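PDB 4CZX: PAN2-PAN3 deadenylation complex catalytic subunit pan2 from Neurospora crassa, which serves as the catalytic subunit of a deadenylase complex that probably shortens mRNA poly(A) tails, and is represented here by its N-terminal WD40 domain. Local coordinates for residues A[31-37]-A[74-80]; A[161-165]-A[176-182]; A[168-174]-A[194-198]. All coordinates share one frame; numbering follows the deposited sequence.

Contact 1. Residues A[31-37]-A[74-80]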
loop_
_atom_site.group_PDB
_atom_site.type_symbol
_atom_site.label_atom_id
_atom_site.label_comp_id
_atom_site.label_asym_id
_atom_site.label_seq_id
_atom_site.Cartn_x
_atom_site.Cartn_y
_atom_site.Cartn_z
ATOM N N SER A 31 -21.252 -14.381 -12.783
ATOM C CA SER A 31 -21.066 -14.457 -14.227
ATOM C C SER A 31 -21.293 -15.876 -14.724
ATOM O O SER A 31 -21.587 -16.099 -15.910
ATOM C CB SER A 31 -19.654 -13.996 -14.605
ATOM O OG SER A 31 -18.685 -14.833 -13.978
ATOM N N THR A 32 -21.132 -16.844 -13.822
ATOM C CA THR A 32 -21.338 -18.251 -14.166
ATOM C C THR A 32 -21.322 -19.079 -12.877
ATOM O O THR A 32 -20.751 -18.650 -11.861
ATOM C CB THR A 32 -20.252 -18.757 -15.158
ATOM O OG1 THR A 32 -20.542 -20.097 -15.573
ATOM C CG2 THR A 32 -18.855 -18.720 -14.513
ATOM N N ILE A 33 -21.983 -20.232 -12.892
ATOM C CA ILE A 33 -21.848 -21.203 -11.805
ATOM C C ILE A 33 -21.701 -22.604 -12.383
ATOM O O ILE A 33 -22.198 -22.887 -13.479
ATOM C CB ILE A 33 -23.059 -21.172 -10.827
ATOM C CG1 ILE A 33 -24.302 -21.807 -11.466
ATOM C CG2 ILE A 33 -23.368 -19.726 -10.352
ATOM C CD1 ILE A 33 -25.531 -21.753 -10.578
ATOM N N ALA A 34 -21.016 -23.481 -11.652
ATOM C CA ALA A 34 -20.889 -24.885 -12.060
ATOM C C ALA A 34 -20.561 -25.789 -10.884
ATOM O O ALA A 34 -19.675 -25.494 -10.077
ATOM C CB ALA A 34 -19.813 -25.044 -13.139
ATOM N N PHE A 35 -21.281 -26.901 -10.797
ATOM C CA PHE A 35 -20.935 -27.974 -9.880
ATOM C C PHE A 35 -19.618 -28.625 -10.266
ATOM O O PHE A 35 -19.425 -28.991 -11.420
ATOM C CB PHE A 35 -22.040 -29.030 -9.866
ATOM C CG PHE A 35 -23.228 -28.653 -9.039
ATOM C CD1 PHE A 35 -23.174 -28.738 -7.655
ATOM C CD2 PHE A 35 -24.405 -28.233 -9.642
ATOM C CE1 PHE A 35 -24.268 -28.400 -6.885
ATOM C CE2 PHE A 35 -25.508 -27.898 -8.882
ATOM C CZ PHE A 35 -25.441 -27.978 -7.500
ATOM N N ASP A 36 -18.718 -28.776 -9.296
ATOM C CA ASP A 36 -17.517 -29.581 -9.474
ATOM C C ASP A 36 -17.911 -31.048 -9.674
ATOM O O ASP A 36 -19.007 -31.469 -9.288
ATOM C CB ASP A 36 -16.601 -29.457 -8.234
ATOM C CG ASP A 36 -15.139 -29.703 -8.542
ATOM O OD1 ASP A 36 -14.815 -30.629 -9.319
ATOM O OD2 ASP A 36 -14.302 -28.963 -7.983
ATOM N N ASN A 37 -17.020 -31.854 -10.230
ATOM C CA ASN A 37 -17.313 -33.286 -10.217
ATOM C C ASN A 37 -16.622 -34.029 -9.063
ATOM O O ASN A 37 -16.618 -35.255 -9.030
ATOM C CB ASN A 37 -16.973 -33.937 -11.568
ATOM C CG ASN A 37 -15.570 -33.636 -12.045
ATOM O OD1 ASN A 37 -14.677 -33.329 -11.256
ATOM N ND2 ASN A 37 -15.365 -33.728 -13.357
ATOM N N PRO A 74 -15.363 -10.704 -16.734
ATOM C CA PRO A 74 -16.063 -11.806 -16.071
ATOM C C PRO A 74 -15.340 -13.144 -16.146
ATOM O O PRO A 74 -14.617 -13.416 -17.098
ATOM C CB PRO A 74 -17.400 -11.898 -16.833
ATOM C CG PRO A 74 -17.171 -11.178 -18.112
ATOM C CD PRO A 74 -16.177 -10.091 -17.801
ATOM N N LEU A 75 -15.555 -13.960 -15.127
ATOM C CA LEU A 75 -15.153 -15.355 -15.179
ATOM C C LEU A 75 -16.185 -16.010 -16.094
ATOM O O LEU A 75 -17.370 -15.990 -15.786
ATOM C CB LEU A 75 -15.136 -15.983 -13.781
ATOM C CG LEU A 75 -14.158 -17.144 -13.554
ATOM C CD1 LEU A 75 -14.159 -17.585 -12.085
ATOM C CD2 LEU A 75 -14.503 -18.317 -14.463
ATOM N N ARG A 76 -15.743 -16.542 -17.228
ATOM C CA ARG A 76 -16.688 -16.965 -18.267
ATOM C C ARG A 76 -17.203 -18.385 -18.097
ATOM O O ARG A 76 -18.372 -18.666 -18.411
ATOM C CB ARG A 76 -16.042 -16.823 -19.645
ATOM C CG ARG A 76 -15.500 -15.426 -19.930
ATOM C CD ARG A 76 -16.293 -14.791 -21.003
ATOM N NE ARG A 76 -15.925 -13.410 -21.261
ATOM C CZ ARG A 76 -16.825 -12.437 -21.382
ATOM N NH1 ARG A 76 -18.112 -12.722 -21.246
ATOM N NH2 ARG A 76 -16.434 -11.190 -21.613
ATOM N N GLN A 77 -16.337 -19.280 -17.630
ATOM C CA GLN A 77 -16.680 -20.711 -17.542
ATOM C C GLN A 77 -15.672 -21.469 -16.669
ATOM O O GLN A 77 -14.501 -21.072 -16.574
ATOM C CB GLN A 77 -16.728 -21.342 -18.939
ATOM C CG GLN A 77 -17.354 -22.761 -19.012
ATOM C CD GLN A 77 -17.068 -23.459 -20.340
ATOM O OE1 GLN A 77 -16.858 -22.804 -21.360
ATOM N NE2 GLN A 77 -17.000 -24.788 -20.318
ATOM N N PHE A 78 -16.156 -22.538 -16.036
ATOM C CA PHE A 78 -15.332 -23.514 -15.318
ATOM C C PHE A 78 -15.264 -24.832 -16.093
ATOM O O PHE A 78 -16.209 -25.191 -16.812
ATOM C CB PHE A 78 -15.907 -23.828 -13.935
ATOM C CG PHE A 78 -16.071 -22.643 -13.032
ATOM C CD1 PHE A 78 -14.996 -22.148 -12.302
ATOM C CD2 PHE A 78 -17.326 -22.074 -12.845
ATOM C CE1 PHE A 78 -15.164 -21.061 -11.437
ATOM C CE2 PHE A 78 -17.500 -20.991 -11.986
ATOM C CZ PHE A 78 -16.414 -20.485 -11.278
ATOM N N LEU A 79 -14.154 -25.553 -15.946
ATOM C CA LEU A 79 -14.110 -26.984 -16.277
ATOM C C LEU A 79 -13.348 -27.702 -15.173
ATOM O O LEU A 79 -12.520 -27.088 -14.492
ATOM C CB LEU A 79 -13.444 -27.256 -17.626
ATOM C CG LEU A 79 -14.215 -27.010 -18.928
ATOM C CD1 LEU A 79 -13.313 -27.359 -20.098
ATOM C CD2 LEU A 79 -15.511 -27.816 -18.981
ATOM N N PHE A 80 -13.624 -28.993 -15.009
ATOM C CA PHE A 80 -13.088 -29.756 -13.893
ATOM C C PHE A 80 -12.362 -31.018 -14.318
ATOM O O PHE A 80 -12.883 -31.806 -15.126
ATOM C CB PHE A 80 -14.220 -30.123 -12.930
ATOM C CG PHE A 80 -15.008 -28.944 -12.479
ATOM C CD1 PHE A 80 -14.527 -28.124 -11.468
ATOM C CD2 PHE A 80 -16.212 -28.617 -13.098
ATOM C CE1 PHE A 80 -15.236 -26.998 -11.066
ATOM C CE2 PHE A 80 -16.932 -27.505 -12.697
ATOM C CZ PHE A 80 -16.446 -26.695 -11.678
HETATM O O HOH W 1 -19.061 -22.540 -15.825
#
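Asp36 lays its backbone over the ring of Phe80: CA stands 3.6 Å from the ring centroid and 5° off the normal, a CH-pi contact over one face. The Asp36 carboxylate then crosses that side of the ring, its plane turned 32° from it, with OD1 3.3 Å from Phe80 CD1. Ala34 touches both aromatics. Ala34 CB meets the edge of the Phe80 ring in plane, 3.8 Å from Phe80 CE2, and lies obliquely to Phe78, 3.9 Å from Phe78 CD2. Farther back, Thr32 sends CG2 to Phe78 CE2 at 3.7 Å. Thr32 OG1, anti to the backbone N (chi1 -175°), shares a water with Phe78 N; the water accepts from the amide. Ser31 OG donates to Leu75 O at 2.5 Å, unusually short and of doubtful exact length. Strands 32-35 and 77-80 run nearly parallel, 6.8 Å apart at their axes; side chains, some backbone atoms and this water join them. They are the first strands of adjacent propeller blades, near the middle of the domain. Asp36 OD2 is held by Arg98 and Trp43, Trp43 also meets both phenylalanine rings, and strand 302-306 packs on Ile33 and Phe35.

Contact 2. Residues A[161-165]-A[176-182]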
loop_
_atom_site.group_PDB
_atom_site.type_symbol
_atom_site.label_atom_id
_atom_site.label_comp_id
_atom_site.label_asym_id
_atom_site.label_seq_id
_atom_site.Cartn_x
_atom_site.Cartn_y
_atom_site.Cartn_z
ATOM N N MET A 161 -18.273 -31.007 -25.024
ATOM C CA MET A 161 -17.996 -32.314 -25.578
ATOM C C MET A 161 -18.923 -33.373 -25.004
ATOM O O MET A 161 -19.036 -33.507 -23.791
ATOM C CB MET A 161 -16.534 -32.690 -25.295
ATOM C CG MET A 161 -16.152 -34.083 -25.727
ATOM S SD MET A 161 -16.300 -34.367 -27.503
ATOM C CE MET A 161 -15.798 -36.097 -27.570
ATOM N N SER A 162 -19.605 -34.100 -25.878
ATOM C CA SER A 162 -20.317 -35.307 -25.477
ATOM C C SER A 162 -19.888 -36.407 -26.422
ATOM O O SER A 162 -18.819 -36.996 -26.250
ATOM C CB SER A 162 -21.837 -35.114 -25.504
ATOM O OG SER A 162 -22.278 -34.540 -26.729
ATOM N N ARG A 163 -20.721 -36.674 -27.423
ATOM C CA ARG A 163 -20.363 -37.564 -28.524
ATOM C C ARG A 163 -19.492 -36.790 -29.514
ATOM O O ARG A 163 -18.559 -37.331 -30.106
ATOM C CB ARG A 163 -21.623 -38.102 -29.213
ATOM C CG ARG A 163 -21.345 -39.173 -30.257
ATOM C CD ARG A 163 -22.612 -39.599 -31.010
ATOM N NE ARG A 163 -23.675 -40.075 -30.127
ATOM C CZ ARG A 163 -24.017 -41.353 -29.984
ATOM N NH1 ARG A 163 -23.374 -42.295 -30.664
ATOM N NH2 ARG A 163 -25.003 -41.687 -29.159
ATOM N N TYR A 164 -19.831 -35.514 -29.677
ATOM C CA TYR A 164 -19.119 -34.572 -30.537
ATOM C C TYR A 164 -18.956 -33.291 -29.750
ATOM O O TYR A 164 -19.551 -33.141 -28.684
ATOM C CB TYR A 164 -19.888 -34.279 -31.836
ATOM C CG TYR A 164 -20.308 -35.504 -32.616
ATOM C CD1 TYR A 164 -19.371 -36.285 -33.281
ATOM C CD2 TYR A 164 -21.639 -35.879 -32.682
ATOM C CE1 TYR A 164 -19.749 -37.411 -33.986
ATOM C CE2 TYR A 164 -22.033 -37.001 -33.389
ATOM C CZ TYR A 164 -21.083 -37.762 -34.042
ATOM O OH TYR A 164 -21.466 -38.877 -34.744
ATOM N N ILE A 165 -18.177 -32.355 -30.278
ATOM C CA ILE A 165 -18.098 -31.037 -29.673
ATOM C C ILE A 165 -19.276 -30.217 -30.181
ATOM O O ILE A 165 -19.366 -29.925 -31.367
ATOM C CB ILE A 165 -16.767 -30.324 -30.000
ATOM C CG1 ILE A 165 -15.599 -31.075 -29.353
ATOM C CG2 ILE A 165 -16.791 -28.876 -29.519
ATOM C CD1 ILE A 165 -14.236 -30.568 -29.790
ATOM N N ILE A 176 -21.904 -28.808 -35.030
ATOM C CA ILE A 176 -21.477 -30.072 -34.456
ATOM C C ILE A 176 -20.103 -30.403 -35.020
ATOM O O ILE A 176 -19.958 -30.693 -36.209
ATOM C CB ILE A 176 -22.485 -31.185 -34.753
ATOM C CG1 ILE A 176 -23.873 -30.749 -34.287
ATOM C CG2 ILE A 176 -22.073 -32.505 -34.083
ATOM C CD1 ILE A 176 -24.970 -31.634 -34.780
ATOM N N LEU A 177 -19.098 -30.341 -34.156
ATOM C CA LEU A 177 -17.708 -30.458 -34.577
ATOM C C LEU A 177 -17.124 -31.835 -34.302
ATOM O O LEU A 177 -17.314 -32.395 -33.222
ATOM C CB LEU A 177 -16.843 -29.416 -33.870
ATOM C CG LEU A 177 -17.272 -27.956 -33.863
ATOM C CD1 LEU A 177 -16.213 -27.150 -33.112
ATOM C CD2 LEU A 177 -17.442 -27.444 -35.275
ATOM N N ASP A 178 -16.407 -32.370 -35.281
ATOM C CA ASP A 178 -15.659 -33.599 -35.076
ATOM C C ASP A 178 -14.648 -33.354 -33.951
ATOM O O ASP A 178 -13.879 -32.390 -33.991
ATOM C CB ASP A 178 -14.960 -34.030 -36.361
ATOM C CG ASP A 178 -14.252 -35.365 -36.218
ATOM O OD1 ASP A 178 -13.177 -35.399 -35.580
ATOM O OD2 ASP A 178 -14.777 -36.367 -36.738
ATOM N N PRO A 179 -14.667 -34.204 -32.916
ATOM C CA PRO A 179 -13.812 -33.939 -31.750
ATOM C C PRO A 179 -12.330 -34.184 -32.008
ATOM O O PRO A 179 -11.497 -33.719 -31.235
ATOM C CB PRO A 179 -14.348 -34.913 -30.699
ATOM C CG PRO A 179 -14.933 -36.032 -31.497
ATOM C CD PRO A 179 -15.515 -35.394 -32.732
ATOM N N ILE A 180 -12.017 -34.898 -33.080
ATOM C CA ILE A 180 -10.639 -35.210 -33.441
ATOM C C ILE A 180 -10.053 -34.135 -34.356
ATOM O O ILE A 180 -8.930 -33.683 -34.147
ATOM C CB ILE A 180 -10.541 -36.594 -34.143
ATOM C CG1 ILE A 180 -11.127 -37.704 -33.257
ATOM C CG2 ILE A 180 -9.094 -36.924 -34.495
ATOM C CD1 ILE A 180 -11.308 -39.066 -33.979
ATOM N N THR A 181 -10.824 -33.720 -35.365
ATOM C CA THR A 181 -10.327 -32.793 -36.387
ATOM C C THR A 181 -10.868 -31.365 -36.248
ATOM O O THR A 181 -10.342 -30.438 -36.865
ATOM C CB THR A 181 -10.666 -33.288 -37.803
ATOM O OG1 THR A 181 -12.084 -33.210 -38.019
ATOM C CG2 THR A 181 -10.201 -34.734 -38.001
ATOM N N PHE A 182 -11.917 -31.209 -35.443
ATOM C CA PHE A 182 -12.608 -29.929 -35.236
ATOM C C PHE A 182 -13.331 -29.416 -36.488
ATOM O O PHE A 182 -13.798 -28.280 -36.512
ATOM C CB PHE A 182 -11.630 -28.867 -34.704
ATOM C CG PHE A 182 -10.870 -29.318 -33.490
ATOM C CD1 PHE A 182 -11.526 -29.525 -32.288
ATOM C CD2 PHE A 182 -9.509 -29.583 -33.557
ATOM C CE1 PHE A 182 -10.838 -29.971 -31.165
ATOM C CE2 PHE A 182 -8.816 -30.026 -32.441
ATOM C CZ PHE A 182 -9.482 -30.224 -31.240
#
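The open end of a beta hairpin, built by the two middle strands of one WD40 propeller blade, is closed here by Ile165 and Leu177, an antiparallel hydrogen-bonded pair. Ile165 N gives a 3.1 Å bond to Leu177 O, and Leu177 N returns a straighter one to Ile165 O, 2.8 Å at 170°. Beyond the pair, Pro179 becomes the platform. The Met161 chain, bent at chi2 (62°), crosses it at about a right angle and sets CE 3.6 Å from Pro179 CB. Tyr164 offers Pro179 its ring edge, with CD1 4.0 Å from the proline CD in the ring plane. The same tyrosine packs CB against Ile176 CG2 at 3.6 Å, while Arg163 CG covers part of one ring face. Ile165 runs its longer branch past Pro179, bringing CD1 to Phe182 CE1 at 3.7 Å, near the plane of that ring. Asp178 shapes the turn that carries Pro179 and Phe182: its OD1 takes Ile180 N at 2.8 Å, an Asx turn, and Thr181 N at 2.9 Å, an Asx motif, from opposite faces of the carboxylate plane. The polar work is thus divided. Backbone bonds fix the strand pairing, Asp178, whose OD2 pairs with Lys185, pins the turn, and the side chains that meet across the contact do so through apolar atoms, in a partly buried setting.

Contact 3. Residues A[168-174]-A[194-198]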
loop_
_atom_site.group_PDB
_atom_site.type_symbol
_atom_site.label_atom_id
_atom_site.label_comp_id
_atom_site.label_asym_id
_atom_site.label_seq_id
_atom_site.Cartn_x
_atom_site.Cartn_y
_atom_site.Cartn_z
ATOM N N ALA A 168 -22.081 -23.714 -29.836
ATOM C CA ALA A 168 -23.092 -22.684 -30.078
ATOM C C ALA A 168 -22.446 -21.379 -30.533
ATOM O O ALA A 168 -21.628 -20.798 -29.821
ATOM C CB ALA A 168 -23.927 -22.452 -28.836
ATOM N N THR A 169 -22.826 -20.929 -31.725
ATOM C CA THR A 169 -22.352 -19.662 -32.246
ATOM C C THR A 169 -23.087 -18.516 -31.588
ATOM O O THR A 169 -24.137 -18.701 -30.970
ATOM C CB THR A 169 -22.565 -19.535 -33.759
ATOM O OG1 THR A 169 -23.938 -19.215 -34.012
ATOM C CG2 THR A 169 -22.200 -20.827 -34.464
ATOM N N ASN A 170 -22.568 -17.309 -31.761
ATOM C CA ASN A 170 -23.240 -16.159 -31.181
ATOM C C ASN A 170 -24.375 -15.674 -32.079
ATOM O O ASN A 170 -24.945 -14.612 -31.834
ATOM C CB ASN A 170 -22.244 -15.032 -30.894
ATOM C CG ASN A 170 -21.436 -14.628 -32.109
ATOM O OD1 ASN A 170 -21.698 -15.072 -33.224
ATOM N ND2 ASN A 170 -20.454 -13.743 -31.897
ATOM N N LYS A 171 -24.718 -16.469 -33.098
ATOM C CA LYS A 171 -25.828 -16.132 -33.998
ATOM C C LYS A 171 -27.048 -17.034 -33.790
ATOM O O LYS A 171 -28.064 -16.875 -34.475
ATOM C CB LYS A 171 -25.406 -16.214 -35.469
ATOM C CG LYS A 171 -24.159 -15.435 -35.845
ATOM C CD LYS A 171 -24.321 -13.952 -35.663
ATOM C CE LYS A 171 -22.982 -13.243 -35.853
ATOM N NZ LYS A 171 -23.094 -11.759 -35.723
ATOM N N GLY A 172 -26.942 -17.988 -32.873
ATOM C CA GLY A 172 -28.061 -18.865 -32.574
ATOM C C GLY A 172 -28.030 -20.220 -33.262
ATOM O O GLY A 172 -28.965 -21.011 -33.119
ATOM N N THR A 173 -26.982 -20.486 -34.033
ATOM C CA THR A 173 -26.835 -21.790 -34.674
ATOM C C THR A 173 -25.923 -22.671 -33.829
ATOM O O THR A 173 -25.131 -22.169 -33.037
ATOM C CB THR A 173 -26.252 -21.683 -36.094
ATOM O OG1 THR A 173 -24.995 -21.004 -36.044
ATOM C CG2 THR A 173 -27.183 -20.907 -36.998
ATOM N N VAL A 174 -26.043 -23.983 -34.004
ATOM C CA VAL A 174 -25.142 -24.907 -33.342
ATOM C C VAL A 174 -24.320 -25.652 -34.383
ATOM O O VAL A 174 -24.877 -26.275 -35.281
ATOM C CB VAL A 174 -25.908 -25.908 -32.474
ATOM C CG1 VAL A 174 -24.938 -26.950 -31.878
ATOM C CG2 VAL A 174 -26.632 -25.171 -31.367
ATOM N N PHE A 194 -29.685 -15.724 -30.859
ATOM C CA PHE A 194 -28.792 -16.096 -29.762
ATOM C C PHE A 194 -29.216 -17.362 -29.046
ATOM O O PHE A 194 -30.379 -17.759 -29.044
ATOM C CB PHE A 194 -28.669 -14.964 -28.722
ATOM C CG PHE A 194 -29.910 -14.751 -27.899
ATOM C CD1 PHE A 194 -30.939 -13.933 -28.373
ATOM C CD2 PHE A 194 -30.048 -15.347 -26.654
ATOM C CE1 PHE A 194 -32.090 -13.733 -27.620
ATOM C CE2 PHE A 194 -31.192 -15.157 -25.897
ATOM C CZ PHE A 194 -32.221 -14.347 -26.382
ATOM N N ILE A 195 -28.227 -17.952 -28.403
ATOM C CA ILE A 195 -28.388 -19.116 -27.559
ATOM C C ILE A 195 -27.986 -18.675 -26.159
ATOM O O ILE A 195 -26.874 -18.211 -25.961
ATOM C CB ILE A 195 -27.525 -20.271 -28.067
ATOM C CG1 ILE A 195 -28.190 -20.878 -29.318
ATOM C CG2 ILE A 195 -27.333 -21.343 -26.983
ATOM C CD1 ILE A 195 -27.311 -21.803 -30.110
ATOM N N ASN A 196 -28.913 -18.762 -25.211
ATOM C CA ASN A 196 -28.646 -18.381 -23.832
ATOM C C ASN A 196 -28.045 -19.540 -23.014
ATOM O O ASN A 196 -27.445 -19.330 -21.953
ATOM C CB ASN A 196 -29.934 -17.894 -23.162
ATOM C CG ASN A 196 -29.661 -17.147 -21.877
ATOM O OD1 ASN A 196 -28.833 -16.246 -21.851
ATOM N ND2 ASN A 196 -30.330 -17.533 -20.799
ATOM N N ASP A 197 -28.221 -20.760 -23.512
ATOM C CA ASP A 197 -27.747 -21.946 -22.807
ATOM C C ASP A 197 -27.694 -23.145 -23.745
ATOM O O ASP A 197 -28.516 -23.283 -24.657
ATOM C CB ASP A 197 -28.653 -22.268 -21.609
ATOM C CG ASP A 197 -27.928 -23.084 -20.521
ATOM O OD1 ASP A 197 -26.763 -23.475 -20.738
ATOM O OD2 ASP A 197 -28.520 -23.311 -19.442
ATOM N N LEU A 198 -26.730 -24.026 -23.499
ATOM C CA LEU A 198 -26.595 -25.267 -24.245
ATOM C C LEU A 198 -26.148 -26.369 -23.291
ATOM O O LEU A 198 -25.257 -26.157 -22.472
ATOM C CB LEU A 198 -25.587 -25.112 -25.401
ATOM C CG LEU A 198 -25.349 -26.384 -26.248
ATOM C CD1 LEU A 198 -25.036 -26.054 -27.705
ATOM C CD2 LEU A 198 -24.245 -27.282 -25.680
HETATM O O HOH W 2 -25.638 -17.089 -28.961
#
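Gly172 brings bare backbone up against the next strand, its CA only 3.9 Å from Phe194 N. The glycine has a positive phi (98°) and ends a type I beta turn begun at Thr169; a side chain here would crowd Phe194 N. Beside it, Ile195 CD1 lies 3.5 Å from Gly172 O. That one methyl is the hub of the contact: Ile195 CD1 also lies 3.7 Å from Ala168 CB and 3.7 Å from Val174 CG2, with Val174 and Ile195 crossing at about a right angle. Leu198, past the corner in the chain at Asn196, meets Val174 tip to tip, CD1 to CG2 at 4.1 Å, and its CD1 touches Ala168 CB as well. With Val174 CG1 anti to the backbone N (chi1 175°), CG2 is left beside that N, where it meets Ile195 and Leu198. Polar linkage runs through water: one molecule accepts from Ile195 N at 2.8 Å and sits 3.0 Å from Thr169 O. Thr169 OG1 accepts from Lys171 N in an ST turn and bonds to Thr173 OG1 at 2.9 Å. The turn is thus tied by these hydroxyls and by the Thr169 N to Thr173 O backbone bond. Between the two segments the join is methyl packing, the close backbone approach at Gly172 and a bridging water, a seam between blades rather than a continuation of the sheet.

How the contacts relate
All three contacts lie in one WD40 beta-propeller. Contact 1 comes first along the chain and joins the first strands of two neighbouring blades, the sheets starting with 32-35 and 77-80. Contacts 2 and 3 interleave in sequence, both using strand 173-177: contact 2 stays inside the sheet of strands 156-161 to 184-189, whereas contact 3 links that sheet to the one starting with 194-200. Centres of contacts 2 and 3 are about 16 Å apart; the centre of contact 1 is about 21 Å from that of contact 2 and about 18 Å from that of contact 3. Blade-to-blade seams and strand pairing within a blade together build the ring of this N-terminal domain, separate from the exonuclease domain.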